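Local coordinates for protein dermonecrotic toxin (Pasteurella multocida, PDB 2EBF) that acts as a dermonecrotic, potently mitogenic toxin that induces bone resorption and is tied to severe atrophic rhinitis in pigs, seen here as its C-terminal region, at residues Thr171-Arg176 and Asn472-Leu477; Glu268-Ser273 and Phe290-Met295; Asp383-Asn388 and Asn395-Ile400. One frame throughout, in Å; residues are numbered along the deposited sequence.

Contact 1: residues Thr171-Arg176 and Asn472-Leu477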
# COMPACT_ATOMS: atom_id res chain seq x y z
N THR A 171 -8.71 4.61 -0.51
CA THR A 171 -8.48 5.39 -1.74
C THR A 171 -8.21 6.87 -1.48
O THR A 171 -7.26 7.44 -2.02
CB THR A 171 -9.64 5.21 -2.75
OG1 THR A 171 -9.80 3.81 -3.05
CG2 THR A 171 -9.37 5.95 -4.06
N ALA A 172 -9.05 7.50 -0.66
CA ALA A 172 -8.88 8.93 -0.42
C ALA A 172 -7.48 9.24 0.13
O ALA A 172 -6.79 10.15 -0.34
CB ALA A 172 -9.97 9.45 0.54
N ASP A 173 -7.08 8.47 1.14
CA ASP A 173 -5.78 8.70 1.77
C ASP A 173 -4.61 8.34 0.84
O ASP A 173 -3.57 8.97 0.90
CB ASP A 173 -5.69 7.94 3.09
CG ASP A 173 -6.51 8.59 4.19
OD1 ASP A 173 -6.62 9.84 4.22
OD2 ASP A 173 -7.03 7.85 5.04
N LEU A 174 -4.79 7.33 -0.01
CA LEU A 174 -3.73 7.00 -0.99
C LEU A 174 -3.61 8.12 -2.04
O LEU A 174 -2.51 8.42 -2.51
CB LEU A 174 -3.94 5.61 -1.62
CG LEU A 174 -3.50 4.42 -0.75
CD1 LEU A 174 -4.25 3.14 -1.11
CD2 LEU A 174 -1.98 4.19 -0.83
N ILE A 175 -4.74 8.75 -2.37
CA ILE A 175 -4.72 9.96 -3.21
C ILE A 175 -3.97 11.09 -2.51
O ILE A 175 -3.14 11.75 -3.12
CB ILE A 175 -6.14 10.41 -3.63
CG1 ILE A 175 -6.73 9.43 -4.66
CG2 ILE A 175 -6.14 11.86 -4.17
CD1 ILE A 175 -8.26 9.60 -4.89
N ARG A 176 -4.25 11.31 -1.22
CA ARG A 176 -3.56 12.36 -0.47
C ARG A 176 -2.04 12.14 -0.46
O ARG A 176 -1.27 13.09 -0.66
CB ARG A 176 -4.10 12.48 0.96
CG ARG A 176 -5.58 12.79 1.03
CD ARG A 176 -6.00 13.03 2.46
NE ARG A 176 -7.31 13.68 2.57
CZ ARG A 176 -8.44 13.06 2.91
NH1 ARG A 176 -8.45 11.77 3.20
NH2 ARG A 176 -9.56 13.77 2.99
N ASN A 472 5.56 16.84 5.80
CA ASN A 472 4.31 16.23 5.39
C ASN A 472 4.09 14.88 6.07
O ASN A 472 4.95 14.01 5.99
CB ASN A 472 4.28 16.08 3.87
CG ASN A 472 2.92 15.74 3.36
OD1 ASN A 472 2.17 16.61 2.89
ND2 ASN A 472 2.57 14.46 3.45
N PRO A 473 2.93 14.71 6.74
CA PRO A 473 2.69 13.50 7.53
C PRO A 473 2.59 12.22 6.70
O PRO A 473 2.81 11.13 7.23
CB PRO A 473 1.37 13.80 8.25
CG PRO A 473 0.69 14.83 7.37
CD PRO A 473 1.79 15.65 6.79
N TYR A 474 2.25 12.34 5.42
CA TYR A 474 2.14 11.18 4.54
C TYR A 474 3.52 10.65 4.16
O TYR A 474 3.73 9.44 4.15
CB TYR A 474 1.27 11.47 3.30
CG TYR A 474 -0.13 11.84 3.72
CD1 TYR A 474 -1.07 10.86 4.02
CD2 TYR A 474 -0.51 13.18 3.88
CE1 TYR A 474 -2.37 11.19 4.44
CE2 TYR A 474 -1.80 13.53 4.30
CZ TYR A 474 -2.71 12.53 4.58
OH TYR A 474 -3.98 12.85 5.01
N LYS A 475 4.46 11.55 3.89
CA LYS A 475 5.85 11.15 3.62
C LYS A 475 6.43 10.51 4.89
O LYS A 475 7.11 9.47 4.83
CB LYS A 475 6.69 12.36 3.18
CG LYS A 475 8.19 12.07 3.02
CD LYS A 475 8.98 13.34 2.84
CE LYS A 475 10.43 13.16 3.19
NZ LYS A 475 11.17 12.37 2.15
N SER A 476 6.16 11.13 6.04
CA SER A 476 6.62 10.60 7.33
C SER A 476 6.06 9.20 7.60
O SER A 476 6.79 8.31 8.05
CB SER A 476 6.25 11.55 8.47
OG SER A 476 6.91 12.80 8.33
N LEU A 477 4.78 9.01 7.32
CA LEU A 477 4.11 7.71 7.51
C LEU A 477 4.69 6.63 6.58
O LEU A 477 4.91 5.50 7.00
CB LEU A 477 2.60 7.85 7.27
CG LEU A 477 1.73 6.59 7.31
CD1 LEU A 477 1.86 5.92 8.65
CD2 LEU A 477 0.27 6.92 7.03
O HOH W 1 -5.20 10.80 6.28

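Contact 2: residues Glu268-Ser273 and Phe290-Met295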
# COMPACT_ATOMS: atom_id res chain seq x y z
N GLU A 268 18.90 9.14 -2.47
CA GLU A 268 19.01 9.04 -1.01
C GLU A 268 20.32 8.43 -0.56
O GLU A 268 20.87 8.82 0.48
CB GLU A 268 17.83 8.24 -0.44
CG GLU A 268 16.48 8.94 -0.59
CD GLU A 268 15.71 8.49 -1.82
OE1 GLU A 268 16.29 7.80 -2.69
OE2 GLU A 268 14.51 8.84 -1.92
N GLU A 269 20.82 7.46 -1.32
CA GLU A 269 22.12 6.87 -1.05
C GLU A 269 23.21 7.94 -1.09
O GLU A 269 24.05 8.04 -0.19
CB GLU A 269 22.43 5.77 -2.05
CG GLU A 269 23.87 5.25 -1.93
CD GLU A 269 24.22 4.24 -2.98
OE1 GLU A 269 25.42 3.91 -3.10
OE2 GLU A 269 23.32 3.76 -3.69
N MET A 270 23.18 8.75 -2.15
CA MET A 270 24.16 9.82 -2.30
C MET A 270 24.03 10.88 -1.21
O MET A 270 25.03 11.31 -0.64
CB MET A 270 24.02 10.47 -3.67
CG MET A 270 24.38 9.54 -4.80
SD MET A 270 24.55 10.46 -6.33
CE MET A 270 25.11 9.16 -7.42
N PHE A 271 22.79 11.27 -0.90
CA PHE A 271 22.54 12.30 0.11
C PHE A 271 23.10 11.95 1.49
O PHE A 271 23.63 12.83 2.18
CB PHE A 271 21.04 12.59 0.22
CG PHE A 271 20.70 13.66 1.22
CD1 PHE A 271 20.59 14.99 0.82
CD2 PHE A 271 20.50 13.35 2.56
CE1 PHE A 271 20.28 15.99 1.73
CE2 PHE A 271 20.19 14.34 3.49
CZ PHE A 271 20.07 15.66 3.07
N TYR A 272 22.98 10.69 1.88
CA TYR A 272 23.41 10.26 3.22
C TYR A 272 24.87 9.81 3.29
O TYR A 272 25.41 9.63 4.38
CB TYR A 272 22.46 9.19 3.78
CG TYR A 272 21.17 9.79 4.30
CD1 TYR A 272 19.95 9.57 3.64
CD2 TYR A 272 21.18 10.60 5.43
CE1 TYR A 272 18.77 10.15 4.13
CE2 TYR A 272 20.01 11.18 5.91
CZ TYR A 272 18.81 10.95 5.26
OH TYR A 272 17.67 11.53 5.77
N SER A 273 25.51 9.66 2.13
CA SER A 273 26.93 9.30 2.08
C SER A 273 27.83 10.43 1.56
O SER A 273 29.06 10.30 1.58
CB SER A 273 27.13 8.02 1.26
OG SER A 273 26.71 8.18 -0.09
N PHE A 290 31.36 15.15 -3.38
CA PHE A 290 30.56 16.28 -2.93
C PHE A 290 30.40 17.32 -4.04
O PHE A 290 29.31 17.85 -4.26
CB PHE A 290 31.15 16.89 -1.65
CG PHE A 290 30.36 18.05 -1.10
CD1 PHE A 290 30.88 19.34 -1.14
CD2 PHE A 290 29.10 17.85 -0.53
CE1 PHE A 290 30.15 20.42 -0.63
CE2 PHE A 290 28.37 18.93 -0.02
CZ PHE A 290 28.89 20.21 -0.07
N THR A 291 31.50 17.60 -4.75
CA THR A 291 31.48 18.49 -5.91
C THR A 291 30.52 17.95 -6.97
O THR A 291 29.66 18.69 -7.46
CB THR A 291 32.90 18.65 -6.51
OG1 THR A 291 33.81 19.09 -5.49
CG2 THR A 291 32.90 19.67 -7.66
N PHE A 292 30.66 16.67 -7.29
CA PHE A 292 29.81 15.98 -8.25
C PHE A 292 28.32 16.09 -7.88
O PHE A 292 27.49 16.42 -8.73
CB PHE A 292 30.23 14.51 -8.36
CG PHE A 292 29.30 13.65 -9.17
CD1 PHE A 292 29.42 13.57 -10.55
CD2 PHE A 292 28.28 12.93 -8.54
CE1 PHE A 292 28.55 12.78 -11.30
CE2 PHE A 292 27.41 12.13 -9.28
CZ PHE A 292 27.54 12.06 -10.66
N PHE A 293 28.01 15.82 -6.62
CA PHE A 293 26.63 15.84 -6.13
C PHE A 293 26.09 17.26 -6.01
O PHE A 293 24.92 17.51 -6.30
CB PHE A 293 26.54 15.09 -4.79
CG PHE A 293 25.12 14.82 -4.32
CD1 PHE A 293 24.69 15.29 -3.09
CD2 PHE A 293 24.23 14.09 -5.11
CE1 PHE A 293 23.39 15.05 -2.64
CE2 PHE A 293 22.92 13.84 -4.67
CZ PHE A 293 22.50 14.32 -3.44
N SER A 294 26.96 18.18 -5.59
CA SER A 294 26.59 19.60 -5.46
C SER A 294 26.12 20.22 -6.78
O SER A 294 25.19 21.02 -6.80
CB SER A 294 27.77 20.41 -4.91
OG SER A 294 28.04 20.04 -3.57
N MET A 295 26.78 19.85 -7.88
CA MET A 295 26.38 20.37 -9.19
C MET A 295 25.20 19.63 -9.80
O MET A 295 24.44 20.23 -10.55
CB MET A 295 27.54 20.50 -10.17
CG MET A 295 28.35 19.26 -10.48
SD MET A 295 29.87 19.84 -11.27
CE MET A 295 30.79 18.32 -11.47

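Contact 3: residues Asp383-Asn388 and Asn395-Ile400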
# COMPACT_ATOMS: atom_id res chain seq x y z
N ASP A 383 26.13 5.93 24.05
CA ASP A 383 27.19 5.88 25.07
C ASP A 383 26.76 5.15 26.34
O ASP A 383 27.53 4.36 26.89
CB ASP A 383 27.71 7.28 25.39
CG ASP A 383 28.55 7.87 24.27
OD1 ASP A 383 29.23 7.11 23.54
OD2 ASP A 383 28.53 9.11 24.11
N PHE A 384 25.54 5.41 26.81
CA PHE A 384 24.98 4.69 27.95
C PHE A 384 24.92 3.18 27.70
O PHE A 384 25.30 2.38 28.55
CB PHE A 384 23.57 5.20 28.29
CG PHE A 384 22.91 4.44 29.40
CD1 PHE A 384 22.12 3.33 29.13
CD2 PHE A 384 23.09 4.83 30.72
CE1 PHE A 384 21.53 2.62 30.16
CE2 PHE A 384 22.50 4.12 31.76
CZ PHE A 384 21.73 3.01 31.48
N PHE A 385 24.42 2.80 26.53
CA PHE A 385 24.34 1.40 26.14
C PHE A 385 25.75 0.77 26.16
O PHE A 385 25.97 -0.26 26.80
CB PHE A 385 23.70 1.27 24.75
CG PHE A 385 23.74 -0.12 24.20
CD1 PHE A 385 24.57 -0.44 23.14
CD2 PHE A 385 22.96 -1.12 24.78
CE1 PHE A 385 24.63 -1.73 22.65
CE2 PHE A 385 23.02 -2.43 24.29
CZ PHE A 385 23.84 -2.73 23.23
N LEU A 386 26.69 1.43 25.50
CA LEU A 386 28.07 0.91 25.44
C LEU A 386 28.71 0.81 26.81
O LEU A 386 29.42 -0.16 27.09
CB LEU A 386 28.93 1.74 24.47
CG LEU A 386 28.47 1.72 23.01
CD1 LEU A 386 29.37 2.55 22.14
CD2 LEU A 386 28.39 0.29 22.49
N ASN A 387 28.44 1.79 27.68
CA ASN A 387 28.95 1.77 29.06
C ASN A 387 28.40 0.63 29.92
O ASN A 387 29.01 0.24 30.91
CB ASN A 387 28.67 3.10 29.76
CG ASN A 387 29.55 4.23 29.25
OD1 ASN A 387 29.23 5.40 29.42
ND2 ASN A 387 30.65 3.87 28.60
N ASN A 388 27.25 0.09 29.52
CA ASN A 388 26.61 -1.01 30.23
C ASN A 388 26.53 -2.27 29.38
O ASN A 388 25.79 -3.19 29.71
CB ASN A 388 25.22 -0.58 30.71
CG ASN A 388 25.29 0.52 31.73
OD1 ASN A 388 25.01 1.67 31.42
ND2 ASN A 388 25.69 0.18 32.96
N ASN A 395 22.93 -10.87 30.02
CA ASN A 395 21.51 -11.21 30.09
C ASN A 395 20.95 -11.67 28.75
O ASN A 395 19.73 -11.71 28.55
CB ASN A 395 20.71 -10.05 30.69
CG ASN A 395 20.97 -9.88 32.17
OD1 ASN A 395 21.82 -9.08 32.58
ND2 ASN A 395 20.29 -10.68 32.98
N GLY A 396 21.84 -12.01 27.82
CA GLY A 396 21.45 -12.66 26.58
C GLY A 396 21.23 -11.82 25.33
O GLY A 396 20.72 -12.34 24.33
N LEU A 397 21.62 -10.54 25.34
CA LEU A 397 21.55 -9.70 24.12
C LEU A 397 22.10 -10.45 22.91
O LEU A 397 23.22 -10.96 22.95
CB LEU A 397 22.33 -8.39 24.31
CG LEU A 397 22.40 -7.43 23.11
CD1 LEU A 397 21.07 -6.67 22.95
CD2 LEU A 397 23.58 -6.47 23.25
N THR A 398 21.32 -10.52 21.84
CA THR A 398 21.77 -11.22 20.62
C THR A 398 22.01 -10.27 19.46
O THR A 398 22.80 -10.57 18.57
CB THR A 398 20.76 -12.31 20.15
OG1 THR A 398 19.47 -11.72 19.94
CG2 THR A 398 20.63 -13.43 21.19
N GLU A 399 21.34 -9.12 19.47
CA GLU A 399 21.32 -8.25 18.29
C GLU A 399 21.10 -6.77 18.61
O GLU A 399 20.33 -6.41 19.50
CB GLU A 399 20.24 -8.75 17.33
CG GLU A 399 20.32 -8.18 15.93
CD GLU A 399 19.58 -9.03 14.90
OE1 GLU A 399 18.95 -10.03 15.29
OE2 GLU A 399 19.63 -8.68 13.69
N ILE A 400 21.79 -5.92 17.84
CA ILE A 400 21.62 -4.46 17.87
C ILE A 400 21.06 -4.01 16.52
O ILE A 400 21.56 -4.41 15.47
CB ILE A 400 22.97 -3.74 18.12
CG1 ILE A 400 23.56 -4.13 19.48
CG2 ILE A 400 22.81 -2.21 17.99
CD1 ILE A 400 25.07 -4.01 19.56

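Contact 1: residues Thr171-Arg176 and Asn472-Leu477
Tyr-474 reaches across to Arg-176 and Asp-173 and joins helices 171-180 and 473-490 in the C-terminal region of the toxin; it is a helix-helix contact between segments far apart in sequence, carried by one aromatic side chain, and helix 473-490 belongs to the C2 domain. The apolar part is a CH-pi contact. Arg-176 CB lies over one face of the tyrosine ring, 4.2 Å from its centroid, displaced toward the hydroxyl-bearing rim. With CG beside the backbone N (chi1 -59°), Arg-176 CD passes the same end of the ring, 3.3 Å from Tyr-474 OH. The guanidinium and ring planes are 15° apart.

Charge is handled within the first helix. Arg-176 NH1 donates to Asp-173 OD1 at 2.8 Å in a salt bridge whose hydrogen bond is bent (139° at the hydrogen) and meets the carboxylate from above its plane. Arg-176 NH2 has a second partner, the carbonyl of Thr-553, so the guanidinium is gripped from two residues and its rotation is largely fixed. Phe-177 and Gln-180 of helix 171-180 and Ile-550 and Val-552 of a loop also touch the tyrosine.

The polar link is indirect, since Asp-173 OD1 and Tyr-474 OH stand 4.1 Å apart; a single water bridges them, donating to Asp-173 OD1 at 2.7 Å and hydrogen-bonded to Tyr-474 OH at 2.7 Å.

Contact 2: residues Glu268-Ser273 and Phe290-Met295
The N-to-C directions of the helical segments 268-273 and 290-295 lie 128° apart, their axes are 10.9 Å apart at closest approach, and the backbones come nearest at Met-270 and Phe-293, whose CA atoms are 7.6 Å apart. Between them stand two phenylalanines of one helix and a methionine of the other, with Phe-271 at the margin.

Met-270 meets both rings, with different atoms. Its CB sits over one face of Phe-293, 4.1 Å from the ring centroid, as a CH-pi contact, and approaches most closely at Phe-293 CE2 (3.7 Å). Farther out, SD lies obliquely beside the same ring, 57° off its normal and 4.8 Å from the Phe-293 centroid, which makes the pair a Met-aromatic contact. Because the thioether chain is extended beyond CG, the methyl is carried past Phe-293 to the edge of Phe-292, where Met-270 CE comes within 4.2 Å of Phe-292 CE2.

This is a helix-loop-helix unit in the C2 domain of the toxin: a loop of about fourteen residues turns the chain back, and the second helix returns across the first. The pair also packs on its surroundings, for Phe-292 touches Leu-238 and Leu-242 of helix 234-248 and Leu-261 of strand 260-263, while Met-270 touches Ile-263 of that strand.

Phe-293 uses its far end for the remaining neighbour. With CG anti to its own backbone N (chi1 -169°), the ring reaches the other helix and brings CE1 within 4.0 Å of Phe-271 CA. A looser side-chain contact accompanies it, 4.3 Å between Phe-293 CZ and Phe-271 CB.

Contact 3: residues Asp383-Asn388 and Asn395-Ile400
Phe-385 leaves helix 379-387 toward Leu-397, just before strand 399-402, and Ile-400 within it, an example of how a helix is seated on a sheet. The bond from CA to CB is directed toward segment 395-400, and the first torsion (chi1 173°) sets CG anti to the backbone N, which aims the ring away from the helix. CB, CG, CD1 and CD2 stay back; the touching is done by the far rim. Phe-385 CE1 meets the end of Ile-400, with CD1 at 3.9 Å, at the ring edge near its plane, and CG1 slightly farther. Phe-385 CZ, the outermost atom, is 3.7 Å from Leu-397 CD2, a methyl that comes from the opposite direction and lies likewise at the edge; CE2 approaches the same methyl at 4.2 Å. Phe-385 CZ also has Ile-400 CG1 at 4.0 Å, so one carbon is shared between the two aliphatic neighbours.

Both segments belong to a beta-alpha-beta crossover: parallel strands 372-376 and 399-402 of the mixed sheet are joined through helices 379-387 and 389-394, with strand 498-502 lying between them. Helix 389-394 ends in a Schellman motif with Gly-396 as its C-prime residue at positive phi. Phe-501 meets the Phe-385 ring edge-to-face, and Leu-446 of helix 442-452 touches both Phe-385 and Ile-400.

The three touching side chains are buried and hydrocarbon, with no hydrogen bond between the segments. The join therefore rests on dispersion and the exclusion of water, and any selectivity would come from shape: two aliphatic branches fitted against one ring edge.

How the contacts relate
From the N terminus, the chain first passes through helix 171-180, where contact 1 opens; it closes only at helix 473-490, some 296 residues on. Contacts 2 and 3 both nest inside that long loop and follow one another in series without crossing. Contact 2 closes a short loop between helices 267-273 and 288-300, and contact 3 an even shorter one joining helix 379-387 to strand 399-402 of the mixed sheet. The three are separate clusters: contacts 1 and 2 come within about 6 Å at their nearest atoms, whereas contact 3 stays about 21 Å from contact 1 and about 18 Å from contact 2, again between nearest atoms.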